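Local atomic coordinates of hypothetical glycoside hydrolase (Parabacteroides distasonis, PDB entry 3TAW), a protein that is of unknown function but belongs to a glycoside-hydrolase-related family built on the five-bladed beta-propeller. Residues Asn52-Ile57 and Glu325-Tyr330; Asn108-Asn112 and Thr136-Arg140; Ala278-Ala283 and Tyr317-Phe323. All coordinates share one frame; numbering follows the deposited sequence. Where two conformers were deposited one is given.

How the contacts relate
Contact 1 is the buried one, about 9 Å from the centre of the chain (centre to centre); contact 3 at about 15 Å and contact 2 at about 18 Å are only partly buried. Contacts 1 and 3 share strand 322-330 and touch where OD1 of N52 lies 3.5 Å from CD2 of F323, whereas contact 2 stays about 7 Å from contact 1 and 9 Å from contact 3, nearest atoms. Chemistry follows place: contact 1 joins two strands through apolar side chains and bridging waters, contact 2 depends on side-chain amides near a helix start, and contact 3 combines a backbone bridge with aromatic rings. Contacts 2 and 3 both nest within the loop closed by contact 1.

Contact 1 of 3, residues Asn52-Ile57 and Glu325-Tyr330; sequences NPAATI and EGLVYY. With EDO (1,2-ethanediol), chain I.
E325 sets its carboxylate against N52, the two side chains meeting at about a right angle with carboxylate and amide planes 54° apart. With CG opposite the backbone N (chi1 -171°) and the chain extended beyond it, OE1 of E325 arrives 3.1 Å from CB of N52, so it meets the root of the asparagine and not its amide. The amide is engaged by others: ND2 of N52 hydrogen-bonds to D120 and to a bound ligand of unknown identity. OE1 of E325 is buried without a polar partner in the model, while OE2 has a long, weak ion pair with R122. Nearer the backbone, CB of E325 lies 3.2 Å from the carbonyl O of P53.

At G326 the chains come close, its CA lying 4.4 Å from CA of A54. Further along, CG1 of V328 lies against the strand opposite, 3.6 Å from CA of T56 and 4.0 Å from CB of A55. I57 runs obliquely over V328, then places CD1 at the edge of the Y330 ring, 3.9 Å from CD1 of Y330; the hydroxyl of that tyrosine bonds to the carbonyl of G60.

The strand axes lie 17° from parallel, yet polar backbone atoms join only through solvent: one water donates to O of A55 (2.7 Å) and accepts from N of L327. A 1,2-ethanediol, hydrogen-bonded at one end to OG1 of T56 and at the other to O of L327, spans the same gap. Each strand pairs instead within its own sheet, A54 with M65 and V328 with Y335, and E325 and G326 form a classic beta bulge opposite Y337. Near-parallel strands of separate sheets, meeting close to the chain centre, are consistent with the inner strands of the first and last blades of a five-bladed beta-propeller.

Contact 2 of 3, residues Asn108-Asn112 and Thr136-Arg140; sequences NQAEN and TQWNR. With EDO (1,2-ethanediol), chain L.
Q137 works both ends of its amide toward the segment 108-112. Its CG is opposite the carbonyl carbon (chi1 -56°) and the chain beyond is extended, which delivers the amide between Q109 and N112. NE2 of Q137 donates to OE1 of Q109 at 2.9 Å in a nearly straight bond (171° at the hydrogen), and the acceptor lies in the amide plane of Q137. The same nitrogen also bonds to E113 OE2, just beyond the segment. On the other branch, OE1 of Q137 accepts from ND2 of N112 at 3.0 Å; here the two amides stand almost perpendicular, 88° apart, and the donor comes in tilted from the carbonyl plane. CB of Q137 rests 3.4 Å from O of N112.

W138 leaves the backbone away from the helix, and its NE1 bonds to O of G77. Its indole carries the backbone N of R140 3.4 Å above one face.

N139 turns back toward the helix. ND2 makes a weak bond to O of E111 (3.3 Å), and CB lies 3.4 Å from O of N112, while OD1 accepts from the backbone N of K141 and of V142, which fixes the rotation of this amide.

Q109 holds the N-cap position of helix 110-113. The second bond of N112 ND2 goes to O1 of a 1,2-ethanediol at 3.0 Å, a molecule also bonded to E164. Donors and acceptors run in relay through three uncharged amides, and the E113 carboxylate, expected to act as an acceptor, marks the end of the Q137 amide nearest it as the nitrogen; that carboxylate would probably polarise the amide and make OE1 a stronger acceptor.

Contact 3 of 3, residues Ala278-Ala283 and Tyr317-Phe323; sequences ANSYCA and YPAGTVF
The hydroxyl of Y317 donates to the carbonyl O of N279 at 2.6 Å, the shortest polar bond between the segments. With CG of Y317 opposite its backbone N (chi1 -175°), the ring extends across to the 278-283 segment, and O of N279 lies at the ring edge, near its plane. Beside this bond, CB of A319 packs 3.6 Å from CB of N279.

The ring of Y281 turns its edge to the face of Y317 in an offset edge-to-face pair, centroids 5.3 Å apart and planes at 85°, with CE1 of Y281 3.6 Å from CZ of Y317. T321 lies alongside Y281, its CG2 3.6 Å from CD1 of that ring. F323 also runs beside Y281, and CD2 of Y281 reaches the F323 edge at 3.9 Å. The three rings form one aromatic cluster.

Backbone bonds fasten this cluster: N of Y281 donates to O of G320 and N of V322 to O of Y281, both 3.1 Å. Y281 thus bonds to the residues on both sides of T321, as in a single parallel bridge. G320 closes the type I turn that begins at Y317.

Strand 281-288 pairs along its other edge with strand 257-265, C282 bonding to G264; Y281 also packs on L244 and E246 of strand 244-254. The bridge therefore joins that sheet to the chain leading into strand 322-330, which belongs to the sheet with 333-340.

Contact 1 of 3, residues Asn52-Ile57 and Glu325-Tyr330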
loop_
_atom_site.group_PDB
_atom_site.type_symbol
_atom_site.label_atom_id
_atom_site.label_comp_id
_atom_site.label_asym_id
_atom_site.label_seq_id
_atom_site.Cartn_x
_atom_site.Cartn_y
_atom_site.Cartn_z
ATOM N N ASN A 52 -2.711 -5.295 -5.733
ATOM C CA ASN A 52 -2.427 -4.297 -4.666
ATOM C C ASN A 52 -2.514 -4.846 -3.252
ATOM O O ASN A 52 -3.505 -4.631 -2.551
ATOM C CB ASN A 52 -3.308 -3.068 -4.855
ATOM C CG ASN A 52 -2.979 -2.324 -6.128
ATOM O OD1 ASN A 52 -2.118 -2.782 -6.886
ATOM N ND2 ASN A 52 -3.654 -1.190 -6.385
ATOM N N PRO A 53 -1.469 -5.552 -2.834
ATOM C CA PRO A 53 -1.542 -6.339 -1.601
ATOM C C PRO A 53 -0.848 -5.698 -0.400
ATOM O O PRO A 53 0.183 -5.035 -0.553
ATOM C CB PRO A 53 -0.778 -7.596 -1.992
ATOM C CG PRO A 53 0.345 -7.057 -2.861
ATOM C CD PRO A 53 -0.318 -5.961 -3.672
ATOM N N ALA A 54 -1.388 -5.950 0.781
ATOM C CA ALA A 54 -0.661 -5.709 2.018
ATOM C C ALA A 54 0.060 -6.986 2.407
ATOM O O ALA A 54 -0.317 -8.068 1.952
ATOM C CB ALA A 54 -1.599 -5.324 3.114
ATOM N N ALA A 55 1.118 -6.862 3.209
ATOM C CA ALA A 55 1.806 -8.020 3.741
ATOM C C ALA A 55 2.280 -7.768 5.150
ATOM O O ALA A 55 2.615 -6.635 5.526
ATOM C CB ALA A 55 3.008 -8.420 2.874
ATOM N N THR A 56 2.287 -8.829 5.929
ATOM C CA THR A 56 2.790 -8.757 7.279
ATOM C C THR A 56 3.246 -10.154 7.713
ATOM O O THR A 56 3.239 -11.095 6.919
ATOM C CB THR A 56 1.781 -8.087 8.257
ATOM O OG1 THR A 56 2.447 -7.725 9.475
ATOM C CG2 THR A 56 0.543 -8.990 8.552
ATOM N N ILE A 57 3.667 -10.279 8.960
ATOM C CA ILE A 57 4.084 -11.571 9.536
ATOM C C ILE A 57 3.191 -11.801 10.729
ATOM O O ILE A 57 3.026 -10.922 11.562
ATOM C CB ILE A 57 5.582 -11.578 9.977
ATOM C CG1 ILE A 57 6.469 -11.400 8.734
ATOM C CG2 ILE A 57 5.955 -12.896 10.728
ATOM C CD1 ILE A 57 7.921 -11.204 9.026
ATOM N N GLU A 325 3.479 -2.409 -2.388
ATOM C CA GLU A 325 2.495 -2.168 -1.321
ATOM C C GLU A 325 2.630 -3.009 -0.059
ATOM O O GLU A 325 2.092 -2.627 0.986
ATOM C CB GLU A 325 1.089 -2.330 -1.927
ATOM C CG GLU A 325 -0.069 -1.911 -1.014
ATOM C CD GLU A 325 -1.406 -1.785 -1.765
ATOM O OE1 GLU A 325 -1.389 -1.591 -2.996
ATOM O OE2 GLU A 325 -2.493 -1.900 -1.122
ATOM N N GLY A 326 3.292 -4.170 -0.160
ATOM C CA GLY A 326 3.560 -5.057 0.974
ATOM C C GLY A 326 5.060 -5.349 1.057
ATOM O O GLY A 326 5.714 -5.559 0.048
ATOM N N LEU A 327 5.613 -5.351 2.263
ATOM C CA LEU A 327 7.051 -5.538 2.453
ATOM C C LEU A 327 7.306 -6.162 3.813
ATOM O O LEU A 327 6.853 -5.616 4.827
ATOM C CB LEU A 327 7.780 -4.202 2.322
ATOM C CG LEU A 327 9.296 -4.238 2.513
ATOM C CD1 LEU A 327 9.985 -5.192 1.487
ATOM C CD2 LEU A 327 9.877 -2.800 2.425
ATOM N N VAL A 328 7.965 -7.318 3.825
ATOM C CA VAL A 328 8.301 -8.004 5.067
ATOM C C VAL A 328 9.753 -8.476 5.061
ATOM O O VAL A 328 10.326 -8.758 4.005
ATOM C CB VAL A 328 7.377 -9.223 5.354
ATOM C CG1 VAL A 328 5.923 -8.771 5.574
ATOM C CG2 VAL A 328 7.465 -10.280 4.220
ATOM N N TYR A 329 10.329 -8.582 6.258
ATOM C CA TYR A 329 11.638 -9.161 6.473
ATOM C C TYR A 329 11.414 -10.528 7.117
ATOM O O TYR A 329 10.933 -10.614 8.259
ATOM C CB TYR A 329 12.450 -8.262 7.402
ATOM C CG TYR A 329 13.858 -8.727 7.559
ATOM C CD1 TYR A 329 14.747 -8.629 6.506
ATOM C CD2 TYR A 329 14.296 -9.308 8.746
ATOM C CE1 TYR A 329 16.054 -9.067 6.624
ATOM C CE2 TYR A 329 15.603 -9.745 8.875
ATOM C CZ TYR A 329 16.463 -9.633 7.807
ATOM O OH TYR A 329 17.764 -10.059 7.910
ATOM N N TYR A 330 11.732 -11.588 6.380
ATOM C CA TYR A 330 11.348 -12.964 6.766
ATOM C C TYR A 330 12.475 -13.893 6.359
ATOM O O TYR A 330 12.990 -13.778 5.253
ATOM C CB TYR A 330 10.077 -13.358 6.031
ATOM C CG TYR A 330 9.449 -14.654 6.471
ATOM C CD1 TYR A 330 8.744 -14.729 7.653
ATOM C CD2 TYR A 330 9.511 -15.785 5.670
ATOM C CE1 TYR A 330 8.136 -15.922 8.066
ATOM C CE2 TYR A 330 8.899 -16.974 6.044
ATOM C CZ TYR A 330 8.217 -17.048 7.250
ATOM O OH TYR A 330 7.611 -18.237 7.662
HETATM C C1 EDO I . 4.632 -5.219 7.719
HETATM O O1 EDO I . 4.510 -5.645 9.092
HETATM C C2 EDO I . 5.530 -3.978 7.586
HETATM O O2 EDO I . 5.766 -3.585 6.210
HETATM O O HOH W 1 3.832 -4.474 4.463
HETATM O O HOH W 2 1.400 -3.555 3.602
#

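Contact 2 of 3, residues Asn108-Asn112 and Thr136-Arg140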
loop_
_atom_site.group_PDB
_atom_site.type_symbol
_atom_site.label_atom_id
_atom_site.label_comp_id
_atom_site.label_asym_id
_atom_site.label_seq_id
_atom_site.Cartn_x
_atom_site.Cartn_y
_atom_site.Cartn_z
ATOM N N ASN A 108 -20.697 -0.260 10.906
ATOM C CA ASN A 108 -20.583 1.185 11.160
ATOM C C ASN A 108 -20.001 1.997 9.983
ATOM O O ASN A 108 -20.082 3.216 9.980
ATOM C CB ASN A 108 -19.738 1.427 12.430
ATOM C CG ASN A 108 -18.304 0.860 12.328
ATOM O OD1 ASN A 108 -18.086 -0.288 11.909
ATOM N ND2 ASN A 108 -17.331 1.647 12.776
ATOM N N GLN A 109 -19.387 1.325 9.007
ATOM C CA GLN A 109 -18.760 1.998 7.872
ATOM C C GLN A 109 -19.500 1.774 6.575
ATOM O O GLN A 109 -18.966 2.072 5.510
ATOM C CB GLN A 109 -17.292 1.549 7.711
ATOM C CG GLN A 109 -16.445 1.865 8.904
ATOM C CD GLN A 109 -16.472 3.332 9.254
ATOM O OE1 GLN A 109 -16.312 4.189 8.389
ATOM N NE2 GLN A 109 -16.678 3.635 10.536
ATOM N N ALA A 110 -20.751 1.308 6.659
ATOM C CA ALA A 110 -21.455 0.866 5.465
ATOM C C ALA A 110 -21.555 1.958 4.404
ATOM O O ALA A 110 -21.325 1.689 3.230
ATOM C CB ALA A 110 -22.849 0.299 5.825
ATOM N N GLU A 111 -21.889 3.188 4.806
ATOM C CA GLU A 111 -22.065 4.275 3.836
ATOM C C GLU A 111 -20.782 4.608 3.084
ATOM O O GLU A 111 -20.826 4.901 1.887
ATOM C CB GLU A 111 -22.613 5.553 4.481
ATOM C CG GLU A 111 -23.162 6.524 3.435
ATOM C CD GLU A 111 -23.534 7.882 3.996
ATOM O OE1 GLU A 111 -22.918 8.321 4.993
ATOM O OE2 GLU A 111 -24.440 8.517 3.421
ATOM N N ASN A 112 -19.648 4.551 3.777
ATOM C CA ASN A 112 -18.379 4.923 3.166
ATOM C C ASN A 112 -17.812 3.825 2.268
ATOM O O ASN A 112 -17.010 4.100 1.375
ATOM C CB ASN A 112 -17.345 5.260 4.228
ATOM C CG ASN A 112 -17.596 6.587 4.912
ATOM O OD1 ASN A 112 -18.639 7.232 4.719
ATOM N ND2 ASN A 112 -16.629 7.004 5.738
ATOM N N THR A 136 -8.482 2.069 1.677
ATOM C CA THR A 136 -9.389 3.024 1.064
ATOM C C THR A 136 -10.821 2.515 1.126
ATOM O O THR A 136 -11.101 1.383 0.724
ATOM C CB THR A 136 -9.074 3.215 -0.422
ATOM O OG1 THR A 136 -7.679 3.465 -0.590
ATOM C CG2 THR A 136 -9.926 4.378 -1.022
ATOM N N GLN A 137 -11.710 3.346 1.636
ATOM C CA GLN A 137 -13.158 3.092 1.581
ATOM C C GLN A 137 -13.656 3.675 0.275
ATOM O O GLN A 137 -13.354 4.842 -0.030
ATOM C CB GLN A 137 -13.865 3.781 2.743
ATOM C CG GLN A 137 -13.334 3.407 4.125
ATOM C CD GLN A 137 -14.118 4.088 5.212
ATOM O OE1 GLN A 137 -14.205 5.332 5.239
ATOM N NE2 GLN A 137 -14.695 3.301 6.127
ATOM N N TRP A 138 -14.398 2.899 -0.508
ATOM C CA TRP A 138 -14.913 3.407 -1.790
ATOM C C TRP A 138 -16.397 3.184 -1.893
ATOM O O TRP A 138 -16.876 2.051 -1.836
ATOM C CB TRP A 138 -14.199 2.745 -2.946
ATOM C CG TRP A 138 -14.522 3.189 -4.363
ATOM C CD1 TRP A 138 -14.644 2.370 -5.447
ATOM C CD2 TRP A 138 -14.676 4.537 -4.870
ATOM N NE1 TRP A 138 -14.868 3.096 -6.564
ATOM C CE2 TRP A 138 -14.884 4.430 -6.251
ATOM C CE3 TRP A 138 -14.640 5.810 -4.289
ATOM C CZ2 TRP A 138 -15.088 5.550 -7.070
ATOM C CZ3 TRP A 138 -14.814 6.919 -5.098
ATOM C CH2 TRP A 138 -15.049 6.778 -6.474
ATOM N N ASN A 139 -17.117 4.287 -2.033
ATOM C CA ASN A 139 -18.554 4.260 -2.161
ATOM C C ASN A 139 -19.003 4.859 -3.490
ATOM O O ASN A 139 -20.173 5.245 -3.633
ATOM C CB ASN A 139 -19.197 5.010 -1.000
ATOM C CG ASN A 139 -18.870 6.484 -1.002
ATOM O OD1 ASN A 139 -18.124 6.976 -1.855
ATOM N ND2 ASN A 139 -19.453 7.203 -0.057
ATOM N N ARG A 140 -18.083 4.909 -4.456
ATOM C CA ARG A 140 -18.310 5.514 -5.789
ATOM C C ARG A 140 -18.508 7.023 -5.778
ATOM O O ARG A 140 -18.846 7.595 -6.806
ATOM C CB ARG A 140 -19.504 4.901 -6.514
ATOM C CG ARG A 140 -19.518 3.429 -6.545
ATOM C CD ARG A 140 -19.184 2.854 -7.907
ATOM N NE ARG A 140 -19.609 1.471 -7.871
ATOM C CZ ARG A 140 -18.816 0.423 -7.605
ATOM N NH1 ARG A 140 -17.493 0.545 -7.423
ATOM N NH2 ARG A 140 -19.367 -0.791 -7.570
HETATM C C1 EDO L . -18.058 10.279 6.203
HETATM O O1 EDO L . -16.975 9.687 6.936
HETATM C C2 EDO L . -18.010 11.798 6.293
HETATM O O2 EDO L . -18.187 12.253 7.635
#

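Contact 3 of 3, residues Ala278-Ala283 and Tyr317-Phe323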
loop_
_atom_site.group_PDB
_atom_site.type_symbol
_atom_site.label_atom_id
_atom_site.label_comp_id
_atom_site.label_asym_id
_atom_site.label_seq_id
_atom_site.Cartn_x
_atom_site.Cartn_y
_atom_site.Cartn_z
ATOM N N ALA A 278 4.817 5.301 -21.316
ATOM C CA ALA A 278 3.828 6.307 -20.976
ATOM C C ALA A 278 2.762 5.732 -20.060
ATOM O O ALA A 278 2.299 4.627 -20.301
ATOM C CB ALA A 278 3.176 6.838 -22.272
ATOM N N ASN A 279 2.403 6.486 -19.022
ATOM C CA ASN A 279 1.350 6.152 -18.057
ATOM C C ASN A 279 1.644 4.955 -17.151
ATOM O O ASN A 279 0.812 4.575 -16.343
ATOM C CB ASN A 279 -0.002 5.979 -18.764
ATOM C CG ASN A 279 -0.516 7.270 -19.361
ATOM O OD1 ASN A 279 -0.503 8.319 -18.700
ATOM N ND2 ASN A 279 -1.003 7.208 -20.627
ATOM N N SER A 280 2.830 4.364 -17.267
ATOM C CA SER A 280 3.135 3.189 -16.438
ATOM C C SER A 280 3.483 3.617 -15.026
ATOM O O SER A 280 3.963 4.735 -14.813
ATOM C CB SER A 280 4.257 2.347 -17.051
ATOM O OG SER A 280 5.526 2.994 -16.998
ATOM N N TYR A 281 3.246 2.716 -14.070
ATOM C CA TYR A 281 3.684 2.918 -12.688
ATOM C C TYR A 281 4.944 2.095 -12.428
ATOM O O TYR A 281 4.914 0.845 -12.488
ATOM C CB TYR A 281 2.600 2.495 -11.703
ATOM C CG TYR A 281 1.352 3.350 -11.577
ATOM C CD1 TYR A 281 0.443 3.469 -12.620
ATOM C CD2 TYR A 281 1.023 3.945 -10.364
ATOM C CE1 TYR A 281 -0.735 4.209 -12.482
ATOM C CE2 TYR A 281 -0.137 4.680 -10.213
ATOM C CZ TYR A 281 -1.028 4.793 -11.258
ATOM O OH TYR A 281 -2.185 5.499 -11.091
ATOM N N CYS A 282 6.042 2.789 -12.127
ATOM C CA CYS A 282 7.316 2.176 -11.772
ATOM C C CYS A 282 7.644 2.644 -10.368
ATOM O O CYS A 282 7.309 3.755 -10.008
ATOM C CB CYS A 282 8.412 2.627 -12.724
ATOM S SG CYS A 282 8.071 2.280 -14.474
ATOM N N ALA A 283 8.322 1.805 -9.592
ATOM C CA ALA A 283 8.492 2.086 -8.185
ATOM C C ALA A 283 9.788 2.833 -7.885
ATOM O O ALA A 283 10.834 2.475 -8.386
ATOM C CB ALA A 283 8.417 0.752 -7.377
ATOM N N TYR A 317 -5.254 -2.442 -15.716
ATOM C CA TYR A 317 -4.637 -1.160 -16.009
ATOM C C TYR A 317 -3.780 -1.355 -17.249
ATOM O O TYR A 317 -2.768 -2.049 -17.201
ATOM C CB TYR A 317 -3.789 -0.680 -14.833
ATOM C CG TYR A 317 -3.236 0.710 -15.070
ATOM C CD1 TYR A 317 -4.082 1.817 -15.077
ATOM C CD2 TYR A 317 -1.898 0.902 -15.366
ATOM C CE1 TYR A 317 -3.600 3.090 -15.360
ATOM C CE2 TYR A 317 -1.393 2.174 -15.621
ATOM C CZ TYR A 317 -2.247 3.260 -15.604
ATOM O OH TYR A 317 -1.752 4.515 -15.852
ATOM N N PRO A 318 -4.189 -0.757 -18.374
ATOM C CA PRO A 318 -3.516 -1.118 -19.621
ATOM C C PRO A 318 -2.053 -0.702 -19.787
ATOM O O PRO A 318 -1.340 -1.368 -20.533
ATOM C CB PRO A 318 -4.381 -0.468 -20.720
ATOM C CG PRO A 318 -5.392 0.378 -20.031
ATOM C CD PRO A 318 -5.412 0.049 -18.580
ATOM N N ALA A 319 -1.612 0.374 -19.127
ATOM C CA ALA A 319 -0.249 0.894 -19.322
ATOM C C ALA A 319 0.780 0.204 -18.429
ATOM O O ALA A 319 1.967 0.433 -18.573
ATOM C CB ALA A 319 -0.209 2.411 -19.078
ATOM N N GLY A 320 0.315 -0.646 -17.516
ATOM C CA GLY A 320 1.189 -1.453 -16.668
ATOM C C GLY A 320 1.494 -0.841 -15.315
ATOM O O GLY A 320 1.597 0.383 -15.184
ATOM N N THR A 321 1.638 -1.702 -14.307
ATOM C CA THR A 321 2.133 -1.276 -13.001
ATOM C C THR A 321 3.004 -2.366 -12.377
ATOM O O THR A 321 2.868 -3.561 -12.673
ATOM C CB THR A 321 0.999 -0.978 -11.948
ATOM O OG1 THR A 321 0.469 -2.210 -11.458
ATOM C CG2 THR A 321 -0.135 -0.130 -12.507
ATOM N N VAL A 322 3.903 -1.919 -11.520
ATOM C CA VAL A 322 4.486 -2.764 -10.485
ATOM C C VAL A 322 4.263 -1.966 -9.212
ATOM O O VAL A 322 5.120 -1.172 -8.776
ATOM C CB VAL A 322 5.969 -3.154 -10.760
ATOM C CG1 VAL A 322 6.035 -4.134 -11.908
ATOM C CG2 VAL A 322 6.886 -1.941 -11.028
ATOM N N PHE A 323 3.079 -2.179 -8.616
ATOM C CA PHE A 323 2.548 -1.294 -7.593
ATOM C C PHE A 323 2.923 -1.832 -6.213
ATOM O O PHE A 323 2.288 -2.752 -5.681
ATOM C CB PHE A 323 1.026 -1.153 -7.745
ATOM C CG PHE A 323 0.460 0.020 -6.995
ATOM C CD1 PHE A 323 0.511 1.306 -7.531
ATOM C CD2 PHE A 323 -0.069 -0.162 -5.724
ATOM C CE1 PHE A 323 0.000 2.385 -6.821
ATOM C CE2 PHE A 323 -0.581 0.913 -5.005
ATOM C CZ PHE A 323 -0.550 2.173 -5.545
#